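Local atomic coordinates of B-N-acetylhexosaminidase (Streptomyces plicatus, PDB entry 5FCZ), a protein that catalyses the hydrolytic removal of terminal N-acetylhexosamine residues from the non-reducing ends of glycans, probably including oligosaccharides and glycoconjugates, as a glycoside hydrolase of family 20. Residues A[397-402]-A[446-451]; A[348-353]-A[365-370]; A[166-171]-A[197-202]. One frame throughout, in Å; residues are numbered along the deposited sequence.

Interaction 1 of 3, residues A[397-402]-A[446-451]; sequences RTYLDM and PLWTET. With TNX (1,5-anhydro-2-deoxy-2-(ethanethioylamino)-D-arabino-hex-1-enitol), chain B.
Trp-448 lies wedged between Tyr-399, Asp-401 and the bound sugar analogue TNX, and its indole illustrates how one large side chain can form a wall of a carbohydrate site. At its root, Trp-448 CB is 3.5 Å from Asp-401 OD2. Rotation about the CA-CB bond sets CG anti to the carbonyl carbon (chi1 -56°), and the ring is thereby laid along the sugar. CD1 brings the edge of the indole to the carboxylate of Asp-401, whose plane is inclined to it by 60°. Trp-448 NE1 then passes over a face of the Tyr-399 ring, 3.2 Å from Tyr-399 CE2, although the two rings as a whole meet obliquely. On the six-membered side, Trp-448 CE3 lies 3.3 Å from TNX O4, and CZ2 approaches S7 of the thioamide; one indole face thus takes the sugar. Polar groups fix the sugar's rim: TNX O6 donates to Asp-401 OD2 at 2.7 Å and TNX O4 to Glu-450 OE2 at the same length. A water donating to both Asp-401 OD2 and Glu-450 OE1 bridges the two acids, and probably eases the closeness of their like charges. Behind this wall, Leu-400 N bonds to Pro-446 O (2.8 Å), while Pro-446 CG packs on Tyr-399 CE1. The loop 397-402 is thus held against the end of strand 440-447, with strand 159-165 alongside that strand, helix 465-474 against Thr-398 and Leu-400, and Tyr-179 of helix 173-184 touching both Leu-400 and Leu-447.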
loop_
_atom_site.group_PDB
_atom_site.type_symbol
_atom_site.label_atom_id
_atom_site.label_comp_id
_atom_site.label_asym_id
_atom_site.label_seq_id
_atom_site.Cartn_x
_atom_site.Cartn_y
_atom_site.Cartn_z
ATOM N N ARG A 397 -15.326 -0.938 2.154
ATOM C CA ARG A 397 -14.498 -0.566 3.299
ATOM C C ARG A 397 -13.224 0.175 2.923
ATOM O O ARG A 397 -12.953 1.247 3.472
ATOM C CB ARG A 397 -14.121 -1.805 4.089
ATOM C CG ARG A 397 -15.317 -2.542 4.593
ATOM C CD ARG A 397 -15.967 -1.797 5.748
ATOM N NE ARG A 397 -17.151 -2.504 6.225
ATOM C CZ ARG A 397 -17.776 -2.249 7.366
ATOM N NH1 ARG A 397 -17.346 -1.320 8.199
ATOM N NH2 ARG A 397 -18.838 -2.948 7.682
ATOM N N THR A 398 -12.419 -0.382 2.015
ATOM C CA THR A 398 -11.072 0.124 1.823
ATOM C C THR A 398 -10.771 0.578 0.403
ATOM O O THR A 398 -9.613 0.858 0.096
ATOM C CB THR A 398 -10.058 -0.940 2.242
ATOM O OG1 THR A 398 -10.182 -2.054 1.360
ATOM C CG2 THR A 398 -10.294 -1.396 3.712
ATOM N N TYR A 399 -11.763 0.680 -0.467
ATOM C CA TYR A 399 -11.529 1.164 -1.821
ATOM C C TYR A 399 -11.451 2.675 -1.745
ATOM O O TYR A 399 -12.468 3.328 -1.552
ATOM C CB TYR A 399 -12.639 0.709 -2.767
ATOM C CG TYR A 399 -12.364 -0.639 -3.421
ATOM C CD1 TYR A 399 -11.647 -1.604 -2.748
ATOM C CD2 TYR A 399 -12.810 -0.928 -4.712
ATOM C CE1 TYR A 399 -11.367 -2.825 -3.334
ATOM C CE2 TYR A 399 -12.546 -2.101 -5.298
ATOM C CZ TYR A 399 -11.793 -3.064 -4.610
ATOM O OH TYR A 399 -11.459 -4.285 -5.167
ATOM N N LEU A 400 -10.239 3.240 -1.859
ATOM C CA LEU A 400 -10.072 4.690 -1.734
ATOM C C LEU A 400 -10.643 5.452 -2.921
ATOM O O LEU A 400 -10.838 6.664 -2.815
ATOM C CB LEU A 400 -8.594 5.032 -1.545
ATOM C CG LEU A 400 -7.971 4.242 -0.391
ATOM C CD1 LEU A 400 -6.461 4.351 -0.401
ATOM C CD2 LEU A 400 -8.551 4.692 0.938
ATOM N N ASP A 401 -10.973 4.777 -4.018
ATOM C CA ASP A 401 -11.655 5.459 -5.106
ATOM C C ASP A 401 -13.147 5.631 -4.868
ATOM O O ASP A 401 -13.791 6.302 -5.674
ATOM C CB ASP A 401 -11.454 4.710 -6.432
ATOM C CG ASP A 401 -12.032 3.300 -6.400
ATOM O OD1 ASP A 401 -11.889 2.632 -5.344
ATOM O OD2 ASP A 401 -12.634 2.867 -7.411
ATOM N N MET A 402 -13.716 5.042 -3.810
ATOM C CA MET A 402 -15.154 5.131 -3.546
ATOM C C MET A 402 -15.513 6.468 -2.882
ATOM O O MET A 402 -14.871 6.886 -1.909
ATOM C CB MET A 402 -15.603 3.972 -2.649
ATOM C CG MET A 402 -16.975 3.456 -3.006
ATOM S SD MET A 402 -17.039 2.717 -4.674
ATOM C CE MET A 402 -15.783 1.418 -4.642
ATOM N N PRO A 446 -6.979 -0.358 -1.871
ATOM C CA PRO A 446 -6.697 -0.063 -3.277
ATOM C C PRO A 446 -7.228 1.292 -3.691
ATOM O O PRO A 446 -8.272 1.757 -3.227
ATOM C CB PRO A 446 -7.443 -1.174 -4.037
ATOM C CG PRO A 446 -7.943 -2.132 -2.998
ATOM C CD PRO A 446 -8.121 -1.275 -1.752
ATOM N N LEU A 447 -6.493 1.913 -4.604
ATOM C CA LEU A 447 -6.886 3.199 -5.155
ATOM C C LEU A 447 -6.959 3.075 -6.675
ATOM O O LEU A 447 -5.936 3.194 -7.355
ATOM C CB LEU A 447 -5.923 4.277 -4.721
ATOM C CG LEU A 447 -6.159 5.662 -5.297
ATOM C CD1 LEU A 447 -7.605 6.061 -5.056
ATOM C CD2 LEU A 447 -5.157 6.618 -4.615
ATOM N N TRP A 448 -8.167 2.851 -7.200
ATOM C CA TRP A 448 -8.380 2.740 -8.643
ATOM C C TRP A 448 -8.474 4.126 -9.261
ATOM O O TRP A 448 -8.889 5.085 -8.604
ATOM C CB TRP A 448 -9.648 1.932 -8.945
ATOM C CG TRP A 448 -9.625 0.578 -8.332
ATOM C CD1 TRP A 448 -10.155 0.227 -7.139
ATOM C CD2 TRP A 448 -9.014 -0.592 -8.863
ATOM N NE1 TRP A 448 -9.914 -1.096 -6.876
ATOM C CE2 TRP A 448 -9.217 -1.628 -7.927
ATOM C CE3 TRP A 448 -8.300 -0.871 -10.045
ATOM C CZ2 TRP A 448 -8.751 -2.938 -8.139
ATOM C CZ3 TRP A 448 -7.845 -2.162 -10.257
ATOM C CH2 TRP A 448 -8.086 -3.184 -9.318
ATOM N N THR A 449 -8.059 4.248 -10.528
ATOM C CA THR A 449 -7.930 5.581 -11.108
ATOM C C THR A 449 -8.809 5.833 -12.357
ATOM O O THR A 449 -8.469 6.674 -13.187
ATOM C CB THR A 449 -6.451 5.873 -11.372
ATOM O OG1 THR A 449 -5.869 4.892 -12.241
ATOM C CG2 THR A 449 -5.692 5.860 -10.072
ATOM N N GLU A 450 -10.000 5.211 -12.478
ATOM C CA GLU A 450 -10.907 5.619 -13.564
ATOM C C GLU A 450 -11.121 7.125 -13.588
ATOM O O GLU A 450 -11.240 7.726 -14.666
ATOM C CB GLU A 450 -12.279 4.952 -13.462
ATOM C CG GLU A 450 -12.307 3.533 -13.954
ATOM C CD GLU A 450 -11.978 2.542 -12.850
ATOM O OE1 GLU A 450 -11.362 2.929 -11.816
ATOM O OE2 GLU A 450 -12.351 1.368 -13.016
ATOM N N THR A 451 -11.178 7.747 -12.410
ATOM C CA THR A 451 -11.616 9.127 -12.255
ATOM C C THR A 451 -10.502 10.046 -11.785
ATOM O O THR A 451 -10.752 11.239 -11.593
ATOM C CB THR A 451 -12.785 9.230 -11.245
ATOM O OG1 THR A 451 -12.275 9.203 -9.908
ATOM C CG2 THR A 451 -13.795 8.066 -11.390
HETATM C C1 TNX B . -13.802 -3.191 -10.180
HETATM S S7 TNX B . -12.217 -3.953 -8.010
HETATM C C2 TNX B . -12.625 -3.585 -10.616
HETATM C C3 TNX B . -11.642 -2.557 -11.191
HETATM C C4 TNX B . -12.295 -1.169 -10.980
HETATM C C5 TNX B . -12.916 -1.088 -9.567
HETATM C C6 TNX B . -13.669 0.226 -9.424
HETATM C C7 TNX B . -11.755 -5.112 -9.117
HETATM C C8 TNX B . -10.860 -6.267 -8.720
HETATM N N2 TNX B . -12.170 -4.923 -10.364
HETATM O O3 TNX B . -11.358 -2.852 -12.526
HETATM O O4 TNX B . -11.311 -0.198 -11.140
HETATM O O5 TNX B . -13.861 -2.144 -9.308
HETATM O O6 TNX B . -13.784 0.546 -8.064
HETATM O O HOH W 1 -12.213 4.303 -9.650
#

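Interaction 2 of 3, residues A[348-353]-A[365-370]; sequences VGWHQL and QYWGLD. With TNX (1,5-anhydro-2-deoxy-2-(ethanethioylamino)-D-arabino-hex-1-enitol), chain B.
Gly-349 and Gln-365 join neighbouring parallel strands of the TIM-barrel catalytic domain, 346-350 and 363-366, just where the first passes into a 3-10 turn at 351-353 and the second into a loop. Gly-349 O receives Gln-365 N at 2.8 Å in the carbonyl plane, and His-351 N returns a weak bond to Gln-365 O. Between them, Trp-350 projects from the same face of the sheet as Gln-365. The glutamine, extended beyond CG, runs alongside the indole and lays its amide over one face, toward the rim of the ring, with the planes 32° apart; its OE1 and NE2 are held by His-315, Ser-393 and Glu-444. Over the opposite face comes the methyl of the ligand's thioacetyl group, TNX C8, 3.6 Å from Trp-350 CD2, while Trp-350 NE1 is bonded to Glu-250. The edge of Trp-350 is also turned to the face of Trp-367 in an offset edge-to-face pair, its planes 76° apart, so that the two indoles form a corner around C8. His-351 continues the aromatic cluster from behind: CG is placed between the backbone N and the carbonyl carbon (chi1 74°), which brings His-351 CE1 over the Trp-367 face remote from the ligand, 3.4 Å from Trp-367 CD1, and sets Tyr-366 CD1 over a face of the imidazole. His-351 NE2 is bonded to Glu-376. Next along, the side-chain amide oxygen of Gln-352, OE1, accepts Trp-367 NE1 at 2.9 Å on a lone pair, close to the indole plane. With an alanine at Trp-367, one wall of the thioacetyl pocket would probably be lost, leaving the methyl poorly confined and that amide oxygen without its indole donor. On the ligand side, Trp-367 CE3 lies 3.5 Å from TNX S7.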
loop_
_atom_site.group_PDB
_atom_site.type_symbol
_atom_site.label_atom_id
_atom_site.label_comp_id
_atom_site.label_asym_id
_atom_site.label_seq_id
_atom_site.Cartn_x
_atom_site.Cartn_y
_atom_site.Cartn_z
ATOM N N VAL A 348 -0.760 -14.488 -6.249
ATOM C CA VAL A 348 -1.864 -13.746 -5.663
ATOM C C VAL A 348 -2.886 -13.536 -6.774
ATOM O O VAL A 348 -2.515 -13.267 -7.923
ATOM C CB VAL A 348 -1.404 -12.392 -5.069
ATOM C CG1 VAL A 348 -2.556 -11.689 -4.315
ATOM C CG2 VAL A 348 -0.212 -12.576 -4.152
ATOM N N GLY A 349 -4.167 -13.683 -6.430
ATOM C CA GLY A 349 -5.243 -13.366 -7.337
ATOM C C GLY A 349 -6.374 -12.715 -6.572
ATOM O O GLY A 349 -6.495 -12.868 -5.362
ATOM N N TRP A 350 -7.202 -11.981 -7.297
ATOM C CA TRP A 350 -8.463 -11.544 -6.725
ATOM C C TRP A 350 -9.281 -12.789 -6.363
ATOM O O TRP A 350 -8.998 -13.885 -6.835
ATOM C CB TRP A 350 -9.192 -10.624 -7.712
ATOM C CG TRP A 350 -8.422 -9.360 -8.062
ATOM C CD1 TRP A 350 -7.773 -9.071 -9.248
ATOM C CD2 TRP A 350 -8.235 -8.211 -7.222
ATOM N NE1 TRP A 350 -7.200 -7.817 -9.184
ATOM C CE2 TRP A 350 -7.460 -7.271 -7.953
ATOM C CE3 TRP A 350 -8.646 -7.884 -5.929
ATOM C CZ2 TRP A 350 -7.096 -6.030 -7.421
ATOM C CZ3 TRP A 350 -8.279 -6.656 -5.400
ATOM C CH2 TRP A 350 -7.510 -5.745 -6.141
ATOM N N HIS A 351 -10.291 -12.630 -5.497
ATOM C CA HIS A 351 -10.904 -13.812 -4.875
ATOM C C HIS A 351 -11.767 -14.638 -5.843
ATOM O O HIS A 351 -12.227 -15.730 -5.472
ATOM C CB HIS A 351 -11.732 -13.413 -3.637
ATOM C CG HIS A 351 -13.028 -12.756 -3.972
ATOM N ND1 HIS A 351 -13.148 -11.395 -4.116
ATOM C CD2 HIS A 351 -14.252 -13.275 -4.233
ATOM C CE1 HIS A 351 -14.388 -11.101 -4.444
ATOM N NE2 HIS A 351 -15.073 -12.225 -4.531
ATOM N N GLN A 352 -11.999 -14.164 -7.065
ATOM C CA GLN A 352 -12.501 -15.046 -8.110
ATOM C C GLN A 352 -11.622 -16.269 -8.288
ATOM O O GLN A 352 -12.082 -17.305 -8.777
ATOM C CB GLN A 352 -12.593 -14.289 -9.435
ATOM C CG GLN A 352 -13.750 -13.353 -9.495
ATOM C CD GLN A 352 -13.611 -12.158 -8.630
ATOM O OE1 GLN A 352 -12.518 -11.662 -8.414
ATOM N NE2 GLN A 352 -14.729 -11.664 -8.132
ATOM N N LEU A 353 -10.345 -16.166 -7.945
ATOM C CA LEU A 353 -9.481 -17.344 -8.001
ATOM C C LEU A 353 -9.948 -18.425 -7.019
ATOM O O LEU A 353 -9.712 -19.617 -7.245
ATOM C CB LEU A 353 -8.021 -16.941 -7.721
ATOM C CG LEU A 353 -6.952 -18.043 -7.898
ATOM C CD1 LEU A 353 -6.829 -18.535 -9.339
ATOM C CD2 LEU A 353 -5.619 -17.562 -7.409
ATOM N N GLN A 365 -7.330 -12.088 -2.793
ATOM C CA GLN A 365 -7.677 -10.764 -2.328
ATOM C C GLN A 365 -9.177 -10.628 -2.472
ATOM O O GLN A 365 -9.700 -10.636 -3.587
ATOM C CB GLN A 365 -6.935 -9.716 -3.140
ATOM C CG GLN A 365 -7.238 -8.365 -2.655
ATOM C CD GLN A 365 -6.253 -7.353 -3.144
ATOM O OE1 GLN A 365 -5.317 -7.682 -3.904
ATOM N NE2 GLN A 365 -6.452 -6.100 -2.720
ATOM N N TYR A 366 -9.868 -10.516 -1.348
ATOM C CA TYR A 366 -11.313 -10.448 -1.341
ATOM C C TYR A 366 -11.754 -9.003 -1.504
ATOM O O TYR A 366 -11.397 -8.155 -0.689
ATOM C CB TYR A 366 -11.853 -11.021 -0.044
ATOM C CG TYR A 366 -13.356 -10.870 0.098
ATOM C CD1 TYR A 366 -14.227 -11.781 -0.489
ATOM C CD2 TYR A 366 -13.898 -9.802 0.808
ATOM C CE1 TYR A 366 -15.603 -11.637 -0.346
ATOM C CE2 TYR A 366 -15.258 -9.648 0.947
ATOM C CZ TYR A 366 -16.108 -10.574 0.384
ATOM O OH TYR A 366 -17.469 -10.421 0.527
ATOM N N TRP A 367 -12.549 -8.732 -2.543
ATOM C CA TRP A 367 -13.019 -7.383 -2.819
ATOM C C TRP A 367 -14.536 -7.308 -2.839
ATOM O O TRP A 367 -15.103 -6.369 -3.403
ATOM C CB TRP A 367 -12.436 -6.857 -4.132
ATOM C CG TRP A 367 -12.731 -7.643 -5.362
ATOM C CD1 TRP A 367 -12.182 -8.814 -5.710
ATOM C CD2 TRP A 367 -13.636 -7.284 -6.427
ATOM N NE1 TRP A 367 -12.687 -9.235 -6.928
ATOM C CE2 TRP A 367 -13.589 -8.309 -7.377
ATOM C CE3 TRP A 367 -14.489 -6.206 -6.647
ATOM C CZ2 TRP A 367 -14.348 -8.290 -8.530
ATOM C CZ3 TRP A 367 -15.247 -6.190 -7.790
ATOM C CH2 TRP A 367 -15.167 -7.224 -8.723
ATOM N N GLY A 368 -15.198 -8.268 -2.209
ATOM C CA GLY A 368 -16.630 -8.208 -2.030
ATOM C C GLY A 368 -17.029 -7.142 -1.024
ATOM O O GLY A 368 -16.209 -6.402 -0.481
ATOM N N LEU A 369 -18.340 -7.061 -0.799
ATOM C CA LEU A 369 -18.964 -6.054 0.038
ATOM C C LEU A 369 -20.042 -6.728 0.876
ATOM O O LEU A 369 -20.239 -7.948 0.802
ATOM C CB LEU A 369 -19.629 -4.945 -0.769
ATOM C CG LEU A 369 -19.454 -4.627 -2.235
ATOM C CD1 LEU A 369 -19.689 -5.772 -3.134
ATOM C CD2 LEU A 369 -20.489 -3.539 -2.538
ATOM N N ASP A 370 -20.779 -5.921 1.647
ATOM C CA ASP A 370 -21.865 -6.470 2.456
ATOM C C ASP A 370 -22.944 -7.096 1.589
ATOM O O ASP A 370 -23.457 -8.163 1.927
ATOM C CB ASP A 370 -22.474 -5.395 3.342
ATOM C CG ASP A 370 -21.594 -5.041 4.524
ATOM O OD1 ASP A 370 -20.619 -5.779 4.822
ATOM O OD2 ASP A 370 -21.911 -4.032 5.178
HETATM C C1 TNX B . -13.802 -3.191 -10.180
HETATM S S7 TNX B . -12.217 -3.953 -8.010
HETATM C C2 TNX B . -12.625 -3.585 -10.616
HETATM C C3 TNX B . -11.642 -2.557 -11.191
HETATM C C4 TNX B . -12.295 -1.169 -10.980
HETATM C C5 TNX B . -12.916 -1.088 -9.567
HETATM C C6 TNX B . -13.669 0.226 -9.424
HETATM C C7 TNX B . -11.755 -5.112 -9.117
HETATM C C8 TNX B . -10.860 -6.267 -8.720
HETATM N N2 TNX B . -12.170 -4.923 -10.364
HETATM O O3 TNX B . -11.358 -2.852 -12.526
HETATM O O4 TNX B . -11.311 -0.198 -11.140
HETATM O O5 TNX B . -13.861 -2.144 -9.308
HETATM O O6 TNX B . -13.784 0.546 -8.064
#

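Interaction 3 of 3, residues A[166-171]-A[197-202]; sequences VSRHFF and DDQGWR. With TNX (1,5-anhydro-2-deoxy-2-(ethanethioylamino)-D-arabino-hex-1-enitol), chain B.
A bend at chi2 (51°) turns the chain of Arg-168 back toward Gln-199 and Asp-197, although its CB points away from them; Asp-197, with CG on the far side from its own N (chi1 -152°), extends to meet it. The setting is the TIM-barrel rim, where the loops following adjacent strands 159-165 and 190-194 come together. All three nitrogens of the Arg-168 guanidinium donate. Arg-168 NE gives a bond in the guanidinium plane to Gln-199 OE1 at 2.8 Å, Arg-168 NH1 reaches TNX O4 at 2.9 Å, and Arg-168 NH2 meets TNX O3 at 2.8 Å in a fairly straight bond (163°). Asp-197 comes over one face instead, its OD1 forming a salt bridge with Arg-168 NH2 at 3.1 Å; Asp-165 makes a second one with NH1. These contacts together restrict the rotation of the group that reads two sugar hydroxyls. Farther along, Arg-202 ties down the backbone of the facing loop: Arg-202 NE bonds to Val-166 O at 2.8 Å and NH2 weakly to Ser-167 O. Its guanidinium is sandwiched, with Phe-170 CB over one face and Gly-200 CA 3.6 Å above the other.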
loop_
_atom_site.group_PDB
_atom_site.type_symbol
_atom_site.label_atom_id
_atom_site.label_comp_id
_atom_site.label_asym_id
_atom_site.label_seq_id
_atom_site.Cartn_x
_atom_site.Cartn_y
_atom_site.Cartn_z
ATOM N N VAL A 166 -2.226 2.179 -12.122
ATOM C CA VAL A 166 -1.521 3.025 -13.075
ATOM C C VAL A 166 -1.957 2.706 -14.490
ATOM O O VAL A 166 -1.450 3.314 -15.453
ATOM C CB VAL A 166 0.018 2.949 -12.930
ATOM C CG1 VAL A 166 0.464 3.472 -11.545
ATOM C CG2 VAL A 166 0.541 1.554 -13.205
ATOM N N SER A 167 -2.942 1.807 -14.635
ATOM C CA SER A 167 -3.439 1.448 -15.953
ATOM C C SER A 167 -4.487 2.432 -16.420
ATOM O O SER A 167 -4.502 2.791 -17.599
ATOM C CB SER A 167 -4.032 0.044 -15.954
ATOM O OG SER A 167 -3.088 -0.897 -15.521
ATOM N N ARG A 168 -5.381 2.859 -15.513
ATOM C CA ARG A 168 -6.523 3.675 -15.931
ATOM C C ARG A 168 -6.083 5.089 -16.260
ATOM O O ARG A 168 -6.336 5.582 -17.364
ATOM C CB ARG A 168 -7.609 3.674 -14.867
ATOM C CG ARG A 168 -8.574 2.576 -15.083
ATOM C CD ARG A 168 -7.877 1.209 -15.255
ATOM N NE ARG A 168 -8.883 0.164 -15.406
ATOM C CZ ARG A 168 -9.515 -0.431 -14.401
ATOM N NH1 ARG A 168 -9.222 -0.146 -13.126
ATOM N NH2 ARG A 168 -10.454 -1.316 -14.673
ATOM N N HIS A 169 -5.398 5.747 -15.328
ATOM C CA HIS A 169 -4.541 6.879 -15.646
ATOM C C HIS A 169 -3.119 6.538 -15.232
ATOM O O HIS A 169 -2.900 5.983 -14.155
ATOM C CB HIS A 169 -4.993 8.139 -14.958
ATOM C CG HIS A 169 -6.221 8.723 -15.559
ATOM N ND1 HIS A 169 -7.497 8.405 -15.132
ATOM C CD2 HIS A 169 -6.367 9.590 -16.579
ATOM C CE1 HIS A 169 -8.372 9.063 -15.864
ATOM N NE2 HIS A 169 -7.715 9.787 -16.748
ATOM N N PHE A 170 -2.163 6.857 -16.104
ATOM C CA PHE A 170 -0.761 6.585 -15.837
ATOM C C PHE A 170 -0.169 7.626 -14.916
ATOM O O PHE A 170 -0.489 8.806 -15.016
ATOM C CB PHE A 170 0.042 6.581 -17.130
ATOM C CG PHE A 170 1.488 6.283 -16.945
ATOM C CD1 PHE A 170 1.895 5.059 -16.477
ATOM C CD2 PHE A 170 2.445 7.219 -17.255
ATOM C CE1 PHE A 170 3.234 4.778 -16.315
ATOM C CE2 PHE A 170 3.787 6.922 -17.100
ATOM C CZ PHE A 170 4.169 5.719 -16.634
ATOM N N PHE A 171 0.705 7.175 -14.023
ATOM C CA PHE A 171 1.470 8.032 -13.133
ATOM C C PHE A 171 2.929 7.626 -13.244
ATOM O O PHE A 171 3.251 6.438 -13.156
ATOM C CB PHE A 171 0.972 7.926 -11.693
ATOM C CG PHE A 171 -0.442 8.379 -11.516
ATOM C CD1 PHE A 171 -1.495 7.513 -11.786
ATOM C CD2 PHE A 171 -0.734 9.676 -11.096
ATOM C CE1 PHE A 171 -2.818 7.938 -11.647
ATOM C CE2 PHE A 171 -2.077 10.099 -10.957
ATOM C CZ PHE A 171 -3.097 9.226 -11.227
ATOM N N ASP A 197 -4.369 -3.201 -17.659
ATOM C CA ASP A 197 -5.810 -3.335 -17.659
ATOM C C ASP A 197 -6.302 -3.092 -19.084
ATOM O O ASP A 197 -5.530 -3.212 -20.041
ATOM C CB ASP A 197 -6.442 -2.382 -16.636
ATOM C CG ASP A 197 -7.740 -2.901 -16.112
ATOM O OD1 ASP A 197 -8.746 -2.806 -16.853
ATOM O OD2 ASP A 197 -7.748 -3.401 -14.969
ATOM N N ASP A 198 -7.583 -2.743 -19.225
ATOM C CA ASP A 198 -8.148 -2.557 -20.564
ATOM C C ASP A 198 -7.631 -1.293 -21.238
ATOM O O ASP A 198 -7.523 -1.255 -22.474
ATOM C CB ASP A 198 -9.669 -2.522 -20.485
ATOM C CG ASP A 198 -10.225 -3.833 -20.035
ATOM O OD1 ASP A 198 -9.865 -4.873 -20.613
ATOM O OD2 ASP A 198 -10.974 -3.832 -19.063
ATOM N N GLN A 199 -7.290 -0.270 -20.449
ATOM C CA GLN A 199 -6.892 1.033 -20.960
ATOM C C GLN A 199 -5.385 1.222 -21.014
ATOM O O GLN A 199 -4.914 2.270 -21.472
ATOM C CB GLN A 199 -7.505 2.132 -20.102
ATOM C CG GLN A 199 -9.042 2.053 -19.960
ATOM C CD GLN A 199 -9.495 1.211 -18.778
ATOM O OE1 GLN A 199 -8.726 0.422 -18.202
ATOM N NE2 GLN A 199 -10.752 1.383 -18.401
ATOM N N GLY A 200 -4.612 0.249 -20.556
ATOM C CA GLY A 200 -3.192 0.465 -20.516
ATOM C C GLY A 200 -2.368 -0.731 -20.118
ATOM O O GLY A 200 -2.772 -1.564 -19.299
ATOM N N TRP A 201 -1.201 -0.816 -20.740
ATOM C CA TRP A 201 -0.155 -1.780 -20.409
ATOM C C TRP A 201 1.074 -0.953 -20.069
ATOM O O TRP A 201 1.560 -0.196 -20.916
ATOM C CB TRP A 201 0.132 -2.730 -21.586
ATOM C CG TRP A 201 1.121 -3.758 -21.205
ATOM C CD1 TRP A 201 2.472 -3.598 -21.105
ATOM C CD2 TRP A 201 0.845 -5.100 -20.813
ATOM N NE1 TRP A 201 3.051 -4.750 -20.663
ATOM C CE2 TRP A 201 2.081 -5.695 -20.476
ATOM C CE3 TRP A 201 -0.328 -5.853 -20.689
ATOM C CZ2 TRP A 201 2.186 -7.017 -20.042
ATOM C CZ3 TRP A 201 -0.230 -7.160 -20.255
ATOM C CH2 TRP A 201 1.036 -7.736 -19.938
ATOM N N ARG A 202 1.561 -1.071 -18.836
ATOM C CA ARG A 202 2.487 -0.088 -18.285
ATOM C C ARG A 202 3.877 -0.610 -17.965
ATOM O O ARG A 202 4.628 0.098 -17.299
ATOM C CB ARG A 202 1.900 0.525 -17.013
ATOM C CG ARG A 202 0.480 1.052 -17.157
ATOM C CD ARG A 202 0.347 2.102 -18.239
ATOM N NE ARG A 202 -0.944 2.806 -18.188
ATOM C CZ ARG A 202 -1.500 3.421 -19.242
ATOM N NH1 ARG A 202 -0.901 3.431 -20.420
ATOM N NH2 ARG A 202 -2.670 4.027 -19.137
HETATM C C1 TNX B . -13.802 -3.191 -10.180
HETATM S S7 TNX B . -12.217 -3.953 -8.010
HETATM C C2 TNX B . -12.625 -3.585 -10.616
HETATM C C3 TNX B . -11.642 -2.557 -11.191
HETATM C C4 TNX B . -12.295 -1.169 -10.980
HETATM C C5 TNX B . -12.916 -1.088 -9.567
HETATM C C6 TNX B . -13.669 0.226 -9.424
HETATM C C7 TNX B . -11.755 -5.112 -9.117
HETATM C C8 TNX B . -10.860 -6.267 -8.720
HETATM N N2 TNX B . -12.170 -4.923 -10.364
HETATM O O3 TNX B . -11.358 -2.852 -12.526
HETATM O O4 TNX B . -11.311 -0.198 -11.140
HETATM O O5 TNX B . -13.861 -2.144 -9.308
HETATM O O6 TNX B . -13.784 0.546 -8.064
HETATM O O HOH W 2 -11.531 -1.985 -17.309
#

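Overall arrangement
The three contacts surround one ligand, TNX, at the mouth of the barrel. Interaction 2 encloses its thioacetyl end, interaction 1 takes a ring face together with O6 and O4, and interaction 3 holds O3 and shares O4; Trp-414 and Asp-319 add further hydrogen bonds. Interaction 1 is the bridge: its centre lies about 15 Å from that of interaction 2 and 14 Å from that of interaction 3, whereas those two are 21 Å apart and do not touch. Trp-448 CH2 packs 3.6 Å from Trp-350 CZ2 on one side; on the other, Thr-449 O lies 2.8 Å from His-169 ND1, a probable hydrogen bond. Sugar recognition is thus divided among separate strand ends.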